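Local coordinates for cellulose-binding protein (Saccharophagus degradans, PDB 2YHG) that is of uncertain function but resembles nucleoside hydrolases and may cleave N- or O-glycosidic bonds as the hydrolase-like C-terminal part of a polysaccharide-binding protein, at residues Q45-V48 against R49-M53; A104-D107 against S108-V111. All coordinates share one frame; numbering follows the deposited sequence.

Contact 1. Residues Q45-V48 against R49-M53; sequences QSLV and RQLVM
The flat groups that meet between Q45-V48 and R49-M53 are main-chain peptides: the N-H of R49, Q50, L51 and V52 each bond the carbonyl oxygen four residues back, L51 N lying 2.9 Å from L47 O. L51 CG closes in on the same oxygen, 3.2 Å from L47 O, because its first torsion (chi1 -68°) sets CG beside its own backbone N. L47 in turn has CG anti to its N (chi1 -177°), reaching forward so that its CD1 lies 4.0 Å from L51 CG; the two leucines cross obliquely.

This is one turn-to-turn stripe of helix 42-52, the crossover helix of a beta-alpha-beta unit between strands 30-35 and 58-64, and here the leucines face helix 77-93. Off this stripe, Q50 OE1 is hydrogen-bonded to H33 NE2, and R49 NE forms a salt bridge with E242 OE1. S46 OG is hydrogen-bonded to T245 OG1 and D42 O. The S46 side chain comes within about 4 Å of those of W151 and D244, which bind a calcium ion about 7 Å from the S46 side chain (nearest atoms).

Contact 2. Residues A104-D107 against S108-V111; sequences AYLD and SINV
Between A104 and N110 the chain leaves helix 103-108 and enters strand 110-112 with hardly a linker. S108 N still bonds A104 O in the helical manner, at 3.1 Å, but I109 N reaches L106 O, also 3.1 Å away, from well above the carbonyl plane. N110 N then makes a weak bond to D107 O, and water 1 ties that oxygen to N110 O. Backbone hydrogen bonds of I109 and V111 with I62, and of V111 with T64, attach the turn to strand 58-64, making 110-112 an edge strand of the domain's parallel sheet.

The hydroxyl of S108 turns back on the last turn: OG sits between its own backbone N and carbonyl carbon (chi1 80°) and donates to Y105 O over 2.7 Å, on a lone pair in the carbonyl plane. I109 lays its branches obliquely against the Y105 ring, with CD1 3.7 Å from Y105 CE2 and CG2 3.9 Å from Y105 CZ; the same CD1 meets L106 CD2 at 4.0 Å. Y105 OH is anchored on L59 O, and L106 packs on helix 77-93. Water 2 accepts from N110 ND2, which also bonds D80, and donates to D107 OD1.

Y105 O thus shares the N-H groups of S108 and I109, weakly, with A104 O and L106 O and takes the S108 hydroxyl as its one short bond, while water joins polar groups of D107 and N110.

Both contacts belong to the nucleoside hydrolase-like part of the chain, around its parallel sheet of strand order 3-2-1-4-5-6. Contact 1 is buried through and through, on the crossover helix between two inner strands; contact 2 is only partly buried, leading into an edge strand, 110-112. Helix 77-93 is their common neighbour: L51 and L106 both lie on Y86, and the contacts meet directly where L51 CD2 comes 3.6 Å from L106 CD1. Regular backbone bonds dominate contact 1, whose polar side chains look to protein partners, including ones near a calcium site. Contact 2 adds to such protein partners a serine hydroxyl, weak bonds and two waters at an irregular helix end.

Contact 1. Residues Q45-V48 against R49-M53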
ATOM      1  N   GLN A  45     -10.036  -7.474  -9.320  1.00  6.42           N
ATOM      2  CA  GLN A  45     -10.580  -6.316  -8.661  1.00  6.64           C
ATOM      3  C   GLN A  45      -9.468  -5.399  -8.153  1.00  6.66           C
ATOM      4  O   GLN A  45      -9.506  -4.178  -8.338  1.00  7.16           O
ATOM      5  CB  GLN A  45     -11.426  -6.748  -7.472  1.00  6.67           C
ATOM      6  CG  GLN A  45     -12.658  -7.597  -7.785  1.00  6.79           C
ATOM      7  CD  GLN A  45     -13.368  -8.034  -6.520  1.00  7.61           C
ATOM      8  OE1 GLN A  45     -12.747  -8.206  -5.462  1.00  7.77           O
ATOM      9  NE2 GLN A  45     -14.706  -8.177  -6.583  1.00  8.78           N
ATOM     10  N   SER A  46      -8.520  -5.984  -7.441  1.00  6.16           N
ATOM     11  CA  SER A  46      -7.435  -5.226  -6.854  1.00  6.71           C
ATOM     12  C   SER A  46      -6.616  -4.512  -7.914  1.00  6.78           C
ATOM     13  O   SER A  46      -6.220  -3.362  -7.698  1.00  6.74           O
ATOM     14  CB  SER A  46      -6.543  -6.162  -6.032  1.00  6.70           C
ATOM     15  OG  SER A  46      -7.223  -6.645  -4.866  1.00  6.72           O
ATOM     16  N   LEU A  47      -6.321  -5.182  -9.031  1.00  6.44           N
ATOM     17  CA  LEU A  47      -5.537  -4.526 -10.059  1.00  6.59           C
ATOM     18  C   LEU A  47      -6.287  -3.329 -10.638  1.00  6.71           C
ATOM     19  O   LEU A  47      -5.667  -2.298 -10.900  1.00  7.46           O
ATOM     20  CB  LEU A  47      -5.109  -5.508 -11.126  1.00  7.29           C
ATOM     21  CG  LEU A  47      -4.213  -4.890 -12.212  1.00  8.34           C
ATOM     22  CD1 LEU A  47      -2.961  -4.243 -11.626  1.00  9.49           C
ATOM     23  CD2 LEU A  47      -3.861  -5.942 -13.272  1.00  9.79           C
ATOM     24  N   VAL A  48      -7.601  -3.440 -10.830  1.00  7.04           N
ATOM     25  CA  VAL A  48      -8.359  -2.290 -11.320  1.00  7.41           C
ATOM     26  C   VAL A  48      -8.220  -1.104 -10.367  1.00  7.46           C
ATOM     27  O   VAL A  48      -7.958   0.020 -10.809  1.00  7.98           O
ATOM     28  CB  VAL A  48      -9.831  -2.677 -11.551  1.00  7.74           C
ATOM     29  CG1 VAL A  48     -10.672  -1.406 -11.807  1.00  9.11           C
ATOM     30  CG2 VAL A  48      -9.952  -3.660 -12.734  1.00  8.98           C
ATOM     31  N   ARG A  49      -8.392  -1.337  -9.070  1.00  7.26           N
ATOM     32  CA  ARG A  49      -8.238  -0.237  -8.120  1.00  7.45           C
ATOM     33  C   ARG A  49      -6.824   0.334  -8.161  1.00  7.36           C
ATOM     34  O   ARG A  49      -6.632   1.558  -8.203  1.00  7.90           O
ATOM     35  CB  ARG A  49      -8.596  -0.643  -6.697  1.00  7.42           C
ATOM     36  CG  ARG A  49      -8.578   0.561  -5.762  1.00  7.59           C
ATOM     37  CD  ARG A  49      -8.584   0.224  -4.296  1.00  7.44           C
ATOM     38  NE  ARG A  49      -9.753  -0.583  -3.908  1.00  7.54           N
ATOM     39  CZ  ARG A  49     -10.826  -0.163  -3.259  1.00  7.03           C
ATOM     40  NH1 ARG A  49     -10.906   1.050  -2.744  1.00  7.89           N
ATOM     41  NH2 ARG A  49     -11.817  -1.015  -3.064  1.00  7.66           N
ATOM     42  N   GLN A  50      -5.814  -0.533  -8.187  1.00  7.25           N
ATOM     43  CA  GLN A  50      -4.442  -0.038  -8.232  1.00  7.49           C
ATOM     44  C   GLN A  50      -4.258   0.838  -9.478  1.00  7.54           C
ATOM     45  O   GLN A  50      -3.571   1.880  -9.415  1.00  7.85           O
ATOM     46  CB  GLN A  50      -3.442  -1.179  -8.220  1.00  7.22           C
ATOM     47  CG  GLN A  50      -1.994  -0.809  -8.507  1.00  7.49           C
ATOM     48  CD  GLN A  50      -1.324   0.056  -7.452  1.00  7.52           C
ATOM     49  OE1 GLN A  50      -0.545  -0.457  -6.641  1.00  7.89           O
ATOM     50  NE2 GLN A  50      -1.602   1.348  -7.459  1.00  7.91           N
ATOM     51  N   LEU A  51      -4.801   0.441 -10.603  1.00  7.57           N
ATOM     52  CA  LEU A  51      -4.596   1.217 -11.829  1.00  7.99           C
ATOM     53  C   LEU A  51      -5.206   2.606 -11.763  1.00  8.29           C
ATOM     54  O   LEU A  51      -4.576   3.559 -12.207  1.00  9.03           O
ATOM     55  CB  LEU A  51      -5.049   0.434 -13.045  1.00  8.86           C
ATOM     56  CG  LEU A  51      -4.177  -0.791 -13.360  1.00  8.79           C
ATOM     57  CD1 LEU A  51      -4.867  -1.579 -14.465  1.00 13.16           C
ATOM     58  CD2 LEU A  51      -2.802  -0.407 -13.758  1.00 14.70           C
ATOM     59  N   VAL A  52      -6.400   2.743 -11.217  1.00  8.16           N
ATOM     60  CA  VAL A  52      -7.001   4.085 -11.128  1.00  8.51           C
ATOM     61  C   VAL A  52      -6.392   4.918 -10.006  1.00  8.50           C
ATOM     62  O   VAL A  52      -6.630   6.121  -9.943  1.00  8.99           O
ATOM     63  CB  VAL A  52      -8.542   4.064 -11.072  1.00  8.82           C
ATOM     64  CG1 VAL A  52      -9.124   3.382 -12.299  1.00 10.08           C
ATOM     65  CG2 VAL A  52      -9.072   3.471  -9.764  1.00  9.75           C
ATOM     66  N   MET A  53      -5.584   4.287  -9.162  1.00  8.50           N
ATOM     67  CA  MET A  53      -4.756   4.949  -8.143  1.00  8.73           C
ATOM     68  C   MET A  53      -3.305   5.137  -8.607  1.00  9.25           C
ATOM     69  O   MET A  53      -2.496   5.636  -7.829  1.00  9.68           O
ATOM     70  CB  MET A  53      -4.769   4.118  -6.811  1.00  8.87           C
ATOM     71  CG  MET A  53      -6.146   4.068  -6.140  1.00  9.26           C
ATOM     72  SD  MET A  53      -6.164   3.138  -4.610  1.00 10.25           S
ATOM     73  CE  MET A  53      -5.318   4.284  -3.532  1.00 11.12           C
TER

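Contact 2. Residues A104-D107 against S108-V111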
ATOM      1  N   ALA A 104       1.690   2.043 -22.597  1.00 13.42           N
ATOM      2  CA  ALA A 104       2.858   1.376 -23.109  1.00 14.07           C
ATOM      3  C   ALA A 104       3.818   0.980 -21.976  1.00 12.55           C
ATOM      4  O   ALA A 104       4.434  -0.083 -22.020  1.00 13.51           O
ATOM      5  CB  ALA A 104       3.588   2.248 -24.160  1.00 16.81           C
ATOM      6  N   TYR A 105       4.015   1.879 -21.021  1.00 12.11           N
ATOM      7  CA  TYR A 105       4.870   1.554 -19.895  1.00 11.76           C
ATOM      8  C   TYR A 105       4.324   0.353 -19.109  1.00 10.59           C
ATOM      9  O   TYR A 105       5.062  -0.570 -18.771  1.00 10.73           O
ATOM     10  CB  TYR A 105       5.060   2.754 -18.990  1.00 12.09           C
ATOM     11  CG  TYR A 105       5.789   2.387 -17.726  1.00 12.12           C
ATOM     12  CD1 TYR A 105       7.122   2.043 -17.743  1.00 13.59           C
ATOM     13  CD2 TYR A 105       5.090   2.260 -16.536  1.00 12.86           C
ATOM     14  CE1 TYR A 105       7.754   1.625 -16.576  1.00 12.96           C
ATOM     15  CE2 TYR A 105       5.712   1.861 -15.362  1.00 12.97           C
ATOM     16  CZ  TYR A 105       7.026   1.520 -15.392  1.00 12.75           C
ATOM     17  OH  TYR A 105       7.655   1.157 -14.225  1.00 14.07           O
ATOM     18  N   LEU A 106       3.028   0.353 -18.840  1.00 10.54           N
ATOM     19  CA  LEU A 106       2.443  -0.759 -18.094  1.00 10.59           C
ATOM     20  C   LEU A 106       2.570  -2.061 -18.850  1.00 10.39           C
ATOM     21  O   LEU A 106       2.880  -3.088 -18.256  1.00 10.23           O
ATOM     22  CB  LEU A 106       0.988  -0.503 -17.756  1.00 11.95           C
ATOM     23  CG  LEU A 106       0.749   0.620 -16.763  1.00 12.71           C
ATOM     24  CD1 LEU A 106      -0.736   0.726 -16.461  1.00 15.87           C
ATOM     25  CD2 LEU A 106       1.541   0.479 -15.474  1.00 13.93           C
ATOM     26  N   ASP A 107       2.401  -2.022 -20.167  1.00 11.11           N
ATOM     27  CA  ASP A 107       2.599  -3.215 -20.956  1.00 11.92           C
ATOM     28  C   ASP A 107       4.022  -3.754 -20.753  1.00 11.29           C
ATOM     29  O   ASP A 107       4.233  -4.972 -20.697  1.00 11.59           O
ATOM     30  CB  ASP A 107       2.400  -2.923 -22.443  1.00 14.32           C
ATOM     31  CG  ASP A 107       0.966  -2.569 -22.820  1.00 16.00           C
ATOM     32  OD1 ASP A 107       0.028  -2.875 -22.059  0.50 12.06           O
ATOM     33  OD2 ASP A 107       0.801  -1.906 -23.885  0.50 13.42           O
ATOM     34  N   SER A 108       5.010  -2.855 -20.668  1.00 11.20           N
ATOM     35  CA  SER A 108       6.396  -3.263 -20.555  1.00 11.32           C
ATOM     36  C   SER A 108       6.760  -3.951 -19.239  1.00 10.56           C
ATOM     37  O   SER A 108       7.754  -4.629 -19.172  1.00 11.85           O
ATOM     38  CB  SER A 108       7.328  -2.071 -20.789  1.00 12.38           C
ATOM     39  OG  SER A 108       7.472  -1.245 -19.664  1.00 13.31           O
ATOM     40  N   ILE A 109       5.948  -3.733 -18.210  1.00  9.45           N
ATOM     41  CA  ILE A 109       6.182  -4.292 -16.875  1.00  8.74           C
ATOM     42  C   ILE A 109       5.153  -5.378 -16.505  1.00  8.04           C
ATOM     43  O   ILE A 109       5.138  -5.848 -15.369  1.00  8.63           O
ATOM     44  CB  ILE A 109       6.263  -3.200 -15.796  1.00  9.65           C
ATOM     45  CG1 ILE A 109       4.962  -2.411 -15.681  1.00 11.29           C
ATOM     46  CG2 ILE A 109       7.444  -2.290 -16.072  1.00 12.60           C
ATOM     47  CD1 ILE A 109       4.796  -1.636 -14.375  1.00 12.52           C
ATOM     48  N   ASN A 110       4.387  -5.820 -17.500  1.00  8.34           N
ATOM     49  CA  ASN A 110       3.430  -6.914 -17.401  1.00  8.06           C
ATOM     50  C   ASN A 110       4.143  -8.172 -17.834  1.00  8.26           C
ATOM     51  O   ASN A 110       4.269  -8.448 -19.047  1.00  8.66           O
ATOM     52  CB  ASN A 110       2.254  -6.571 -18.324  1.00  8.41           C
ATOM     53  CG  ASN A 110       1.311  -7.725 -18.554  1.00  8.16           C
ATOM     54  OD1 ASN A 110       1.342  -8.731 -17.838  1.00  9.11           O
ATOM     55  ND2 ASN A 110       0.472  -7.599 -19.581  1.00  9.43           N
ATOM     56  N   VAL A 111       4.595  -8.975 -16.870  1.00  7.69           N
ATOM     57  CA  VAL A 111       5.464 -10.102 -17.146  1.00  8.01           C
ATOM     58  C   VAL A 111       5.104 -11.307 -16.289  1.00  7.24           C
ATOM     59  O   VAL A 111       4.436 -11.151 -15.256  1.00  7.64           O
ATOM     60  CB  VAL A 111       6.972  -9.749 -16.974  1.00  8.77           C
ATOM     61  CG1 VAL A 111       7.371  -8.551 -17.861  1.00 10.75           C
ATOM     62  CG2 VAL A 111       7.332  -9.473 -15.501  1.00  9.39           C
TER
HETATM   63  O   HOH W   1       5.666  -7.729 -21.342  1.00 26.16           O
HETATM   64  O   HOH W   2      -0.099  -5.608 -21.653  1.00 78.36           O